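Local coordinates for protein homoserine dehydrogenase (Thermoplasma acidophilum, PDB 3ING) that probably catalyses the NADPH-dependent interconversion of aspartate semialdehyde and L-homoserine, a shared step of threonine and methionine biosynthesis, at residues E4-L9 against G80-L85; R44-G49 against S68-S73; V149-V154 against V219-H224; V171-N176 against D283-Q288. All blocks are in the same frame, centred on the assembly; numbering follows the deposited sequence.

Contact 1 of 4, residues E4-L9 against G80-L85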
loop_
_atom_site.group_PDB
_atom_site.type_symbol
_atom_site.label_atom_id
_atom_site.label_comp_id
_atom_site.label_asym_id
_atom_site.label_seq_id
_atom_site.Cartn_x
_atom_site.Cartn_y
_atom_site.Cartn_z
ATOM N N GLU A 4 5.848 20.233 13.432
ATOM C CA GLU A 4 4.450 20.422 13.786
ATOM C C GLU A 4 3.547 20.771 12.607
ATOM O O GLU A 4 3.911 21.590 11.758
ATOM C CB GLU A 4 4.392 21.564 14.784
ATOM C CG GLU A 4 3.079 21.711 15.506
ATOM C CD GLU A 4 2.940 23.078 16.181
ATOM O OE1 GLU A 4 3.029 24.130 15.477
ATOM O OE2 GLU A 4 2.711 23.087 17.413
ATOM N N ILE A 5 2.362 20.176 12.551
ATOM C CA ILE A 5 1.394 20.557 11.510
ATOM C C ILE A 5 0.138 21.029 12.213
ATOM O O ILE A 5 -0.339 20.399 13.156
ATOM C CB ILE A 5 1.147 19.445 10.422
ATOM C CG1 ILE A 5 0.325 20.044 9.257
ATOM C CG2 ILE A 5 0.471 18.244 10.993
ATOM C CD1 ILE A 5 0.123 19.140 8.012
ATOM N N ARG A 6 -0.367 22.172 11.769
ATOM C CA ARG A 6 -1.532 22.778 12.364
ATOM C C ARG A 6 -2.733 22.470 11.485
ATOM O O ARG A 6 -2.692 22.735 10.271
ATOM C CB ARG A 6 -1.342 24.269 12.460
ATOM C CG ARG A 6 -0.163 24.724 13.392
ATOM C CD ARG A 6 0.239 26.160 13.112
ATOM N NE ARG A 6 0.653 26.312 11.712
ATOM C CZ ARG A 6 0.925 27.475 11.114
ATOM N NH1 ARG A 6 0.866 28.625 11.784
ATOM N NH2 ARG A 6 1.273 27.487 9.836
ATOM N N ILE A 7 -3.786 21.903 12.085
ATOM C CA ILE A 7 -4.985 21.555 11.314
ATOM C C ILE A 7 -6.258 22.183 11.882
ATOM O O ILE A 7 -6.343 22.606 13.071
ATOM C CB ILE A 7 -5.174 20.011 11.157
ATOM C CG1 ILE A 7 -5.910 19.420 12.394
ATOM C CG2 ILE A 7 -3.819 19.353 10.838
ATOM C CD1 ILE A 7 -6.178 17.990 12.331
ATOM N N ILE A 8 -7.233 22.280 10.987
ATOM C CA ILE A 8 -8.578 22.678 11.328
ATOM C C ILE A 8 -9.447 21.487 10.967
ATOM O O ILE A 8 -9.344 20.954 9.859
ATOM C CB ILE A 8 -9.031 23.928 10.549
ATOM C CG1 ILE A 8 -8.329 25.191 11.106
ATOM C CG2 ILE A 8 -10.524 24.067 10.649
ATOM C CD1 ILE A 8 -8.369 26.412 10.140
ATOM N N LEU A 9 -10.295 21.054 11.900
ATOM C CA LEU A 9 -11.135 19.884 11.681
ATOM C C LEU A 9 -12.611 20.291 11.619
ATOM O O LEU A 9 -13.143 20.763 12.596
ATOM C CB LEU A 9 -10.961 18.871 12.819
ATOM C CG LEU A 9 -11.827 17.595 12.764
ATOM C CD1 LEU A 9 -11.622 16.878 11.380
ATOM C CD2 LEU A 9 -11.570 16.623 13.949
ATOM N N GLY A 80 -9.592 32.267 11.744
ATOM C CA GLY A 80 -8.804 33.177 12.562
ATOM C C GLY A 80 -7.432 32.674 12.991
ATOM O O GLY A 80 -6.584 33.455 13.448
ATOM N N GLU A 81 -7.202 31.377 12.882
ATOM C CA GLU A 81 -5.922 30.829 13.263
ATOM C C GLU A 81 -5.193 30.358 12.030
ATOM O O GLU A 81 -5.791 29.760 11.130
ATOM C CB GLU A 81 -6.105 29.637 14.216
ATOM C CG GLU A 81 -6.682 30.006 15.590
ATOM C CD GLU A 81 -5.721 30.821 16.460
ATOM O OE1 GLU A 81 -4.476 30.654 16.330
ATOM O OE2 GLU A 81 -6.228 31.610 17.291
ATOM N N ALA A 82 -3.895 30.591 12.029
ATOM C CA ALA A 82 -3.008 30.074 11.010
ATOM C C ALA A 82 -2.988 28.551 11.117
ATOM O O ALA A 82 -2.770 28.021 12.198
ATOM C CB ALA A 82 -1.601 30.642 11.215
ATOM N N ALA A 83 -3.183 27.873 9.987
ATOM C CA ALA A 83 -3.196 26.416 9.898
ATOM C C ALA A 83 -2.567 26.013 8.565
ATOM O O ALA A 83 -2.515 26.799 7.628
ATOM C CB ALA A 83 -4.615 25.882 9.983
ATOM N N ASP A 84 -2.119 24.775 8.490
ATOM C CA ASP A 84 -1.542 24.234 7.264
ATOM C C ASP A 84 -2.553 23.414 6.447
ATOM O O ASP A 84 -2.383 23.236 5.242
ATOM C CB ASP A 84 -0.435 23.322 7.694
ATOM C CG ASP A 84 0.578 24.056 8.580
ATOM O OD1 ASP A 84 1.159 25.027 8.058
ATOM O OD2 ASP A 84 0.746 23.701 9.765
ATOM N N LEU A 85 -3.588 22.922 7.119
ATOM C CA LEU A 85 -4.457 21.919 6.535
ATOM C C LEU A 85 -5.858 21.948 7.111
ATOM O O LEU A 85 -6.037 22.118 8.323
ATOM C CB LEU A 85 -3.761 20.586 6.830
ATOM C CG LEU A 85 -4.107 19.202 6.340
ATOM C CD1 LEU A 85 -2.805 18.341 6.280
ATOM C CD2 LEU A 85 -5.111 18.604 7.273
HETATM O O HOH W 1 3.331 24.134 10.811
#
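Arg6 and Asp84 meet where the loop 80-85 runs in beside strand 4-10, and their grip marks the polar, more open flank of this contact. The guanidinium takes the carboxylate side-on, one nitrogen to each oxygen: NH2 of Arg6 reaches OD1 of Asp84 at 3.0 Å in a salt bridge, while NE of Arg6 lies 3.3 Å from OD2 of Asp84. Both oxygens lie close to the guanidinium plane, yet they are met from above the carboxylate plane, because the two flat groups are turned 47° apart. A bend at chi3 (-59°) folds the arginine back into this position, and the peptide between Ala82 and Ala83 lies over one face of its guanidinium. The backbone N of Arg6 is a second donor to OD2 of Asp84, at 2.8 Å and nearly straight; OD2 takes this N-H on its anti lone pair. A water donates to this same oxygen and to O of Glu4.

The backbone then joins strand 4-10 to strand 85-88, neighbouring parallel strands of the Rossmann-type nucleotide-binding sheet. The amide of Ile8 donates to the carbonyl O of Leu85 at 2.9 Å, and O of Arg6 accepts from the amide of Asp84.

The buried side is mostly apolar. CD1 of Ile5 presses on CD1 of Leu85 at 3.5 Å, tighter than usual van der Waals contact, and CG2 of Ile7 lies 3.9 Å from CD2 of Leu85, these two side chains running side by side. Ile317 of helix 306-321 packs on Ile5, Ile7 and Leu85.

Contact 2 of 4, residues R44-G49 against S68-S73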
loop_
_atom_site.group_PDB
_atom_site.type_symbol
_atom_site.label_atom_id
_atom_site.label_comp_id
_atom_site.label_asym_id
_atom_site.label_seq_id
_atom_site.Cartn_x
_atom_site.Cartn_y
_atom_site.Cartn_z
ATOM N N ARG A 44 -23.241 22.618 15.313
ATOM C CA ARG A 44 -23.732 23.724 16.134
ATOM C C ARG A 44 -22.703 24.576 16.847
ATOM O O ARG A 44 -23.007 25.706 17.188
ATOM C CB ARG A 44 -24.626 23.143 17.218
ATOM C CG ARG A 44 -25.873 22.470 16.699
ATOM C CD ARG A 44 -26.678 21.912 17.864
ATOM N NE ARG A 44 -26.085 20.688 18.416
ATOM C CZ ARG A 44 -26.409 20.139 19.592
ATOM N NH1 ARG A 44 -27.338 20.676 20.382
ATOM N NH2 ARG A 44 -25.800 19.027 19.983
ATOM N N SER A 45 -21.515 24.034 17.118
ATOM C CA SER A 45 -20.497 24.725 17.952
ATOM C C SER A 45 -19.075 24.583 17.397
ATOM O O SER A 45 -18.803 23.813 16.448
ATOM C CB SER A 45 -20.514 24.172 19.390
ATOM O OG SER A 45 -20.172 22.783 19.441
ATOM N N TYR A 46 -18.163 25.368 17.954
ATOM C CA TYR A 46 -16.762 25.257 17.556
ATOM C C TYR A 46 -15.832 25.724 18.653
ATOM O O TYR A 46 -16.259 26.368 19.638
ATOM C CB TYR A 46 -16.485 26.044 16.268
ATOM C CG TYR A 46 -16.376 27.539 16.465
ATOM C CD1 TYR A 46 -17.515 28.318 16.572
ATOM C CD2 TYR A 46 -15.144 28.175 16.485
ATOM C CE1 TYR A 46 -17.450 29.666 16.751
ATOM C CE2 TYR A 46 -15.060 29.558 16.643
ATOM C CZ TYR A 46 -16.229 30.289 16.792
ATOM O OH TYR A 46 -16.221 31.641 16.939
ATOM N N ALA A 47 -14.566 25.365 18.478
ATOM C CA ALA A 47 -13.470 25.836 19.314
ATOM C C ALA A 47 -12.372 26.287 18.373
ATOM O O ALA A 47 -12.146 25.670 17.324
ATOM C CB ALA A 47 -12.943 24.718 20.216
ATOM N N SER A 48 -11.669 27.335 18.756
ATOM C CA SER A 48 -10.601 27.903 17.933
ATOM C C SER A 48 -9.575 28.470 18.872
ATOM O O SER A 48 -9.955 29.011 19.909
ATOM C CB SER A 48 -11.162 29.013 17.041
ATOM O OG SER A 48 -10.139 29.643 16.273
ATOM N N GLY A 49 -8.293 28.334 18.546
ATOM C CA GLY A 49 -7.246 28.818 19.436
ATOM C C GLY A 49 -5.918 28.155 19.178
ATOM O O GLY A 49 -5.868 27.158 18.484
ATOM N N SER A 68 -18.507 22.654 21.977
ATOM C CA SER A 68 -18.402 23.761 22.898
ATOM C C SER A 68 -19.743 24.419 23.035
ATOM O O SER A 68 -20.722 24.007 22.405
ATOM C CB SER A 68 -17.433 24.799 22.365
ATOM O OG SER A 68 -18.080 25.672 21.453
ATOM N N ASP A 69 -19.784 25.487 23.819
ATOM C CA ASP A 69 -21.007 26.228 24.008
ATOM C C ASP A 69 -20.877 27.560 23.304
ATOM O O ASP A 69 -21.384 28.564 23.776
ATOM C CB ASP A 69 -21.295 26.377 25.507
ATOM C CG ASP A 69 -21.575 25.017 26.182
ATOM O OD1 ASP A 69 -22.765 24.597 26.162
ATOM O OD2 ASP A 69 -20.612 24.388 26.715
ATOM N N ARG A 70 -20.214 27.516 22.154
ATOM C CA ARG A 70 -19.897 28.667 21.307
ATOM C C ARG A 70 -20.378 28.422 19.854
ATOM O O ARG A 70 -19.761 27.651 19.077
ATOM C CB ARG A 70 -18.393 28.845 21.374
ATOM C CG ARG A 70 -17.767 29.915 20.551
ATOM C CD ARG A 70 -16.405 30.157 21.182
ATOM N NE ARG A 70 -15.356 30.561 20.253
ATOM C CZ ARG A 70 -15.113 31.806 19.861
ATOM N NH1 ARG A 70 -15.873 32.825 20.287
ATOM N NH2 ARG A 70 -14.104 32.026 19.015
ATOM N N ALA A 71 -21.498 29.071 19.515
ATOM C CA ALA A 71 -22.213 28.875 18.256
ATOM C C ALA A 71 -21.365 29.003 16.996
ATOM O O ALA A 71 -20.668 29.980 16.798
ATOM C CB ALA A 71 -23.401 29.827 18.177
ATOM N N PHE A 72 -21.508 28.010 16.117
ATOM C CA PHE A 72 -20.808 27.941 14.839
ATOM C C PHE A 72 -21.692 28.388 13.688
ATOM O O PHE A 72 -22.759 27.826 13.481
ATOM C CB PHE A 72 -20.394 26.494 14.600
ATOM C CG PHE A 72 -19.594 26.268 13.334
ATOM C CD1 PHE A 72 -18.333 26.821 13.190
ATOM C CD2 PHE A 72 -20.090 25.472 12.314
ATOM C CE1 PHE A 72 -17.588 26.588 12.067
ATOM C CE2 PHE A 72 -19.337 25.233 11.179
ATOM C CZ PHE A 72 -18.088 25.788 11.068
ATOM N N SER A 73 -21.246 29.382 12.922
ATOM C CA SER A 73 -22.024 29.876 11.772
ATOM C C SER A 73 -21.565 29.328 10.417
ATOM O O SER A 73 -22.352 29.244 9.484
ATOM C CB SER A 73 -21.973 31.398 11.745
ATOM O OG SER A 73 -22.521 31.905 12.945
HETATM O O HOH W 2 -12.818 28.507 21.136
#
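Tyr46 lies against three consecutive residues of the loop 68-73, and its first torsion (chi1 77°) sets CG between the backbone N and the carbonyl carbon, bringing the ring across that loop. The carbonyl O of Ala71 stands at the ring edge, 3.2 Å from CE1 of Tyr46. Phe72, its CG anti to the backbone N (chi1 -177°), meets the tyrosine obliquely: the planes are 57° apart, with CD1 of Phe72 3.7 Å from CB of Tyr46. From another direction Arg70, its chain bent at chi3, lays one guanidinium face against OH of Tyr46. An alanine at Tyr46 removes the ring and is likely to open a gap beside Phe72 and set the Arg70 side chain free to turn.

Two serine hydroxyls fasten Ser68. Its own OG donates to the carbonyl O of Tyr46 at 2.7 Å, from above the carbonyl plane, and accepts from the amide of Arg70 in an ST turn; OG of Ser45 accepts from the amide of Ser68 at 3.0 Å. Backbone bonds from Tyr46 N to Arg70 O and from Phe72 N to Arg44 O complete the attachment. The chemistry implies a loop fixed to this strand largely by uncharged bonds.

Contact 3 of 4, residues V149-V154 against V219-H224. With NA (sodium ion), chain B.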
loop_
_atom_site.group_PDB
_atom_site.type_symbol
_atom_site.label_atom_id
_atom_site.label_comp_id
_atom_site.label_asym_id
_atom_site.label_seq_id
_atom_site.Cartn_x
_atom_site.Cartn_y
_atom_site.Cartn_z
ATOM N N VAL A 149 -9.262 0.951 4.238
ATOM C CA VAL A 149 -8.369 0.125 3.428
ATOM C C VAL A 149 -7.437 1.041 2.641
ATOM O O VAL A 149 -7.912 1.908 1.952
ATOM C CB VAL A 149 -9.132 -0.769 2.429
ATOM C CG1 VAL A 149 -8.128 -1.623 1.661
ATOM C CG2 VAL A 149 -10.146 -1.658 3.161
ATOM N N PRO A 150 -6.119 0.860 2.753
ATOM C CA PRO A 150 -5.219 1.674 1.931
ATOM C C PRO A 150 -5.455 1.480 0.440
ATOM O O PRO A 150 -5.434 0.356 -0.075
ATOM C CB PRO A 150 -3.821 1.170 2.318
ATOM C CG PRO A 150 -4.011 0.547 3.662
ATOM C CD PRO A 150 -5.387 -0.048 3.644
ATOM N N LEU A 151 -5.673 2.594 -0.262
ATOM C CA LEU A 151 -6.050 2.563 -1.644
ATOM C C LEU A 151 -5.279 3.668 -2.362
ATOM O O LEU A 151 -4.389 3.379 -3.169
ATOM C CB LEU A 151 -7.591 2.734 -1.744
ATOM C CG LEU A 151 -8.260 2.315 -3.056
ATOM C CD1 LEU A 151 -9.793 2.160 -2.917
ATOM C CD2 LEU A 151 -7.923 3.246 -4.170
ATOM N N PHE A 152 -5.578 4.932 -2.076
ATOM C CA PHE A 152 -4.903 5.996 -2.850
ATOM C C PHE A 152 -3.435 6.085 -2.493
ATOM O O PHE A 152 -2.603 6.387 -3.357
ATOM C CB PHE A 152 -5.662 7.324 -2.769
ATOM C CG PHE A 152 -7.003 7.254 -3.415
ATOM C CD1 PHE A 152 -7.122 7.036 -4.786
ATOM C CD2 PHE A 152 -8.134 7.268 -2.667
ATOM C CE1 PHE A 152 -8.341 6.903 -5.364
ATOM C CE2 PHE A 152 -9.368 7.172 -3.261
ATOM C CZ PHE A 152 -9.466 6.985 -4.611
ATOM N N SER A 153 -3.096 5.789 -1.256
ATOM C CA SER A 153 -1.688 5.801 -0.833
ATOM C C SER A 153 -0.917 4.672 -1.561
ATOM O O SER A 153 0.286 4.797 -1.861
ATOM C CB SER A 153 -1.604 5.648 0.678
ATOM O OG SER A 153 -2.247 4.487 1.219
ATOM N N VAL A 154 -1.630 3.566 -1.825
ATOM C CA VAL A 154 -1.063 2.414 -2.581
ATOM C C VAL A 154 -0.837 2.811 -4.039
ATOM O O VAL A 154 0.219 2.551 -4.650
ATOM C CB VAL A 154 -1.992 1.214 -2.483
ATOM C CG1 VAL A 154 -1.571 0.068 -3.434
ATOM C CG2 VAL A 154 -2.084 0.746 -1.002
ATOM N N VAL A 219 -16.739 7.728 -8.975
ATOM C CA VAL A 219 -16.313 8.972 -9.660
ATOM C C VAL A 219 -14.894 9.299 -9.237
ATOM O O VAL A 219 -14.052 9.608 -10.053
ATOM C CB VAL A 219 -17.207 10.168 -9.323
ATOM C CG1 VAL A 219 -16.628 11.463 -9.882
ATOM C CG2 VAL A 219 -18.627 9.931 -9.830
ATOM N N ILE A 220 -14.662 9.270 -7.944
ATOM C CA ILE A 220 -13.351 9.583 -7.393
ATOM C C ILE A 220 -12.321 8.603 -7.955
ATOM O O ILE A 220 -11.235 9.008 -8.383
ATOM C CB ILE A 220 -13.380 9.572 -5.840
ATOM C CG1 ILE A 220 -14.353 10.635 -5.350
ATOM C CG2 ILE A 220 -11.918 9.752 -5.231
ATOM C CD1 ILE A 220 -14.665 10.560 -3.875
ATOM N N LEU A 221 -12.688 7.323 -8.003
ATOM C CA LEU A 221 -11.788 6.281 -8.534
ATOM C C LEU A 221 -11.460 6.483 -10.008
ATOM O O LEU A 221 -10.292 6.485 -10.382
ATOM C CB LEU A 221 -12.381 4.871 -8.332
ATOM C CG LEU A 221 -12.375 4.268 -6.938
ATOM C CD1 LEU A 221 -13.360 3.083 -6.889
ATOM C CD2 LEU A 221 -10.965 3.855 -6.527
ATOM N N VAL A 222 -12.477 6.621 -10.844
ATOM C CA VAL A 222 -12.245 6.778 -12.285
ATOM C C VAL A 222 -11.455 8.063 -12.545
ATOM O O VAL A 222 -10.512 8.058 -13.323
ATOM C CB VAL A 222 -13.548 6.690 -13.130
ATOM C CG1 VAL A 222 -14.437 7.984 -12.990
ATOM C CG2 VAL A 222 -13.201 6.381 -14.637
ATOM N N ASN A 223 -11.794 9.167 -11.868
ATOM C CA ASN A 223 -11.053 10.445 -12.074
ATOM C C ASN A 223 -9.605 10.345 -11.577
ATOM O O ASN A 223 -8.679 10.809 -12.222
ATOM C CB ASN A 223 -11.760 11.631 -11.395
ATOM C CG ASN A 223 -13.097 11.951 -12.008
ATOM O OD1 ASN A 223 -13.424 11.493 -13.108
ATOM N ND2 ASN A 223 -13.848 12.826 -11.336
ATOM N N HIS A 224 -9.407 9.753 -10.407
ATOM C CA HIS A 224 -8.060 9.517 -9.926
ATOM C C HIS A 224 -7.208 8.634 -10.874
ATOM O O HIS A 224 -6.112 8.983 -11.215
ATOM C CB HIS A 224 -8.067 8.810 -8.584
ATOM C CG HIS A 224 -6.702 8.658 -8.005
ATOM N ND1 HIS A 224 -6.206 9.520 -7.049
ATOM C CD2 HIS A 224 -5.706 7.782 -8.268
ATOM C CE1 HIS A 224 -4.972 9.167 -6.734
ATOM N NE2 HIS A 224 -4.640 8.127 -7.466
HETATM NA NA NA B . -9.215 4.105 1.493
#
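Phe152 is flanked by two quite different neighbours, the imidazole of His224 and the methyls of Leu151. CD2 of Leu151 sits 3.8 Å above one face of the phenyl ring, over its centre. The histidine meets Phe152 at an oblique tilt, the planes 47° apart and the centroids 4.6 Å apart, so that CD1 of Phe152 stands over the centre of the imidazole face, 3.5 Å from ND1 of His224. The two side chains run antiparallel alongside each other, and the first torsion of His224, with CG anti to the backbone N (chi1 -175°), carries the imidazole out so that its face lies against CD1 of Phe152. ND1 is bonded to the hydroxyl of Tyr141, a bond that probably helps to fix the turn of the imidazole; the ring of Tyr141 also meets that of Phe152 edge-to-face.

Farther out, CZ of Phe152 reaches two residues of helix 212-226, touching CG2 of Ile220 at 3.7 Å and CD2 of Leu221 at 4.0 Å. Leu221 CD2 also meets CD2 of Leu151 at 3.9 Å. No hydrogen bond crosses between the two segments, so burial of carbon carries the contact.

Two residues before Leu151, which is the N-cap of helix 152-157, O of Val149 binds sodium at 2.6 Å. OE2 of Glu142, another ligand of the ion, also accepts from the amides of Leu151 and Phe152. Glu142, Val145, Ala146 and Val149 thus form a sodium site just ahead of helix 152-157, whose first turn packs through Phe152 on helix 212-226.

Contact 4 of 4, residues V171-N176 against D283-Q288. With EDO (1,2-ethanediol), chain F.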
loop_
_atom_site.group_PDB
_atom_site.type_symbol
_atom_site.label_atom_id
_atom_site.label_comp_id
_atom_site.label_asym_id
_atom_site.label_seq_id
_atom_site.Cartn_x
_atom_site.Cartn_y
_atom_site.Cartn_z
ATOM N N VAL A 171 -16.291 -1.610 -1.935
ATOM C CA VAL A 171 -15.812 -0.377 -1.324
ATOM C C VAL A 171 -16.887 0.420 -0.604
ATOM O O VAL A 171 -16.567 1.372 0.052
ATOM C CB VAL A 171 -15.117 0.530 -2.411
ATOM C CG1 VAL A 171 -13.880 -0.163 -3.028
ATOM C CG2 VAL A 171 -16.094 0.981 -3.505
ATOM N N SER A 172 -18.159 0.046 -0.738
ATOM C CA SER A 172 -19.279 0.756 -0.076
ATOM C C SER A 172 -19.800 -0.258 0.948
ATOM O O SER A 172 -20.347 -1.283 0.586
ATOM C CB SER A 172 -20.357 1.181 -1.098
ATOM O OG SER A 172 -21.435 1.942 -0.529
ATOM N N SER A 173 -19.600 0.054 2.222
ATOM C CA SER A 173 -19.891 -0.873 3.314
ATOM C C SER A 173 -21.359 -1.206 3.486
ATOM O O SER A 173 -21.793 -2.351 3.212
ATOM C CB SER A 173 -19.374 -0.310 4.626
ATOM O OG SER A 173 -17.973 -0.237 4.647
ATOM N N THR A 174 -22.129 -0.203 3.913
ATOM C CA THR A 174 -23.523 -0.437 4.340
ATOM C C THR A 174 -24.370 -1.210 3.317
ATOM O O THR A 174 -25.056 -2.180 3.682
ATOM C CB THR A 174 -24.203 0.868 4.809
ATOM O OG1 THR A 174 -23.497 1.357 5.933
ATOM C CG2 THR A 174 -25.715 0.634 5.207
ATOM N N ILE A 175 -24.292 -0.842 2.040
ATOM C CA ILE A 175 -25.087 -1.561 1.013
ATOM C C ILE A 175 -24.670 -3.021 0.960
ATOM O O ILE A 175 -25.494 -3.913 0.832
ATOM C CB ILE A 175 -25.014 -0.866 -0.386
ATOM C CG1 ILE A 175 -26.043 -1.476 -1.359
ATOM C CG2 ILE A 175 -23.577 -0.849 -0.931
ATOM C CD1 ILE A 175 -26.409 -0.593 -2.566
ATOM N N ASN A 176 -23.383 -3.289 1.122
ATOM C CA ASN A 176 -22.914 -4.652 1.059
ATOM C C ASN A 176 -23.314 -5.472 2.295
ATOM O O ASN A 176 -23.719 -6.624 2.206
ATOM C CB ASN A 176 -21.410 -4.673 0.794
ATOM C CG ASN A 176 -21.105 -4.741 -0.675
ATOM O OD1 ASN A 176 -21.336 -5.782 -1.307
ATOM N ND2 ASN A 176 -20.624 -3.620 -1.254
ATOM N N ASP A 283 -17.381 -7.764 7.869
ATOM C CA ASP A 283 -17.119 -6.396 8.360
ATOM C C ASP A 283 -16.014 -5.662 7.620
ATOM O O ASP A 283 -15.628 -4.546 8.011
ATOM C CB ASP A 283 -16.741 -6.437 9.835
ATOM C CG ASP A 283 -17.858 -6.920 10.706
ATOM O OD1 ASP A 283 -18.985 -6.441 10.512
ATOM O OD2 ASP A 283 -17.604 -7.814 11.536
ATOM N N GLY A 284 -15.534 -6.240 6.530
ATOM C CA GLY A 284 -14.406 -5.651 5.838
ATOM C C GLY A 284 -14.738 -5.106 4.472
ATOM O O GLY A 284 -15.856 -5.291 3.973
ATOM N N LEU A 285 -13.734 -4.475 3.863
ATOM C CA LEU A 285 -13.791 -3.976 2.484
ATOM C C LEU A 285 -12.502 -4.378 1.773
ATOM O O LEU A 285 -11.538 -4.830 2.408
ATOM C CB LEU A 285 -13.947 -2.455 2.479
ATOM C CG LEU A 285 -15.209 -1.843 3.117
ATOM C CD1 LEU A 285 -15.166 -0.268 3.078
ATOM C CD2 LEU A 285 -16.386 -2.322 2.380
ATOM N N GLY A 286 -12.454 -4.229 0.462
ATOM C CA GLY A 286 -11.242 -4.583 -0.268
ATOM C C GLY A 286 -11.415 -4.463 -1.752
ATOM O O GLY A 286 -12.517 -4.231 -2.234
ATOM N N TYR A 287 -10.306 -4.612 -2.464
ATOM C CA TYR A 287 -10.273 -4.455 -3.885
ATOM C C TYR A 287 -9.091 -5.183 -4.557
ATOM O O TYR A 287 -8.171 -5.730 -3.906
ATOM C CB TYR A 287 -10.199 -2.956 -4.235
ATOM C CG TYR A 287 -8.899 -2.314 -3.761
ATOM C CD1 TYR A 287 -7.764 -2.372 -4.521
ATOM C CD2 TYR A 287 -8.820 -1.684 -2.536
ATOM C CE1 TYR A 287 -6.544 -1.802 -4.088
ATOM C CE2 TYR A 287 -7.621 -1.128 -2.095
ATOM C CZ TYR A 287 -6.488 -1.183 -2.883
ATOM O OH TYR A 287 -5.281 -0.601 -2.444
ATOM N N GLN A 288 -9.089 -5.125 -5.878
ATOM C CA GLN A 288 -8.056 -5.722 -6.679
ATOM C C GLN A 288 -7.680 -4.700 -7.753
ATOM O O GLN A 288 -8.576 -4.162 -8.405
ATOM C CB GLN A 288 -8.590 -7.012 -7.311
ATOM C CG GLN A 288 -7.629 -7.737 -8.201
ATOM C CD GLN A 288 -8.165 -9.057 -8.724
ATOM O OE1 GLN A 288 -8.899 -9.100 -9.721
ATOM N NE2 GLN A 288 -7.739 -10.149 -8.111
HETATM C C1 EDO F . -18.844 -6.411 2.921
HETATM O O1 EDO F . -18.153 -7.553 3.451
HETATM C C2 EDO F . -19.799 -5.802 3.951
HETATM O O2 EDO F . -19.149 -4.730 4.653
#
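The turn that leads from strand 164-170 into helix 173-183 packs here on the run-in to strand 286-291, the neighbour of strand 164-170 in the antiparallel sheet of the C-terminal region. Leu285 carries most of the contact. Its CB heads for the turn, and CG anti to the carbonyl carbon (chi1 -62°) brings both methyls up to it: CD1 of Leu285 rests 3.7 Å from the carbonyl O of Val171, and CD2 of Leu285 lies 3.9 Å from CA of Ser173. Replacing Leu285 by an alanine removes both methyls and would probably leave a gap against the backbone of Val171 and Ser173.

No hydrogen bond joins the two segments, but the turn is braced internally. ND2 of Asn176 donates to the carbonyl O of Ser172 at 3.0 Å, nearly straight and in the plane of its amide, while OD1 of Asn176 is bonded to the amide of Leu251. A 1,2-ethanediol, probably from the crystallisation liquor, lies between CB of Asn176 and the carbonyl of Gly284.

Among the neighbouring elements, Ile170 of strand 164-170 touches both Asn176 and Leu285, Val171 packs on Thr253 of strand 249-258, and Gly286 is hydrogen-bonded through its backbone to Ile170.

In the fold
The four contacts form two pairs. Contacts 1 and 2, with centres 16 Å apart, serve the same nucleotide-binding sheet and touch where CG of Glu81 meets OG of Ser48 at 3.5 Å. Contacts 3 and 4, centres 14 Å apart, join through OH of Tyr287, 2.6 Å from O of Pro150 in a probable hydrogen bond, and their segments alternate along the chain. The pairs do not touch: contacts 2 and 4 lie 35 Å apart between centres. NADPH relates them: the Phe72 side chain of contact 2 lies about 4 Å from it and that of Ser173 in contact 4 about 6 Å. The predicted proton donor Lys217 is about 4 Å from Val171 and about 5 Å from Leu221, side chain to side chain.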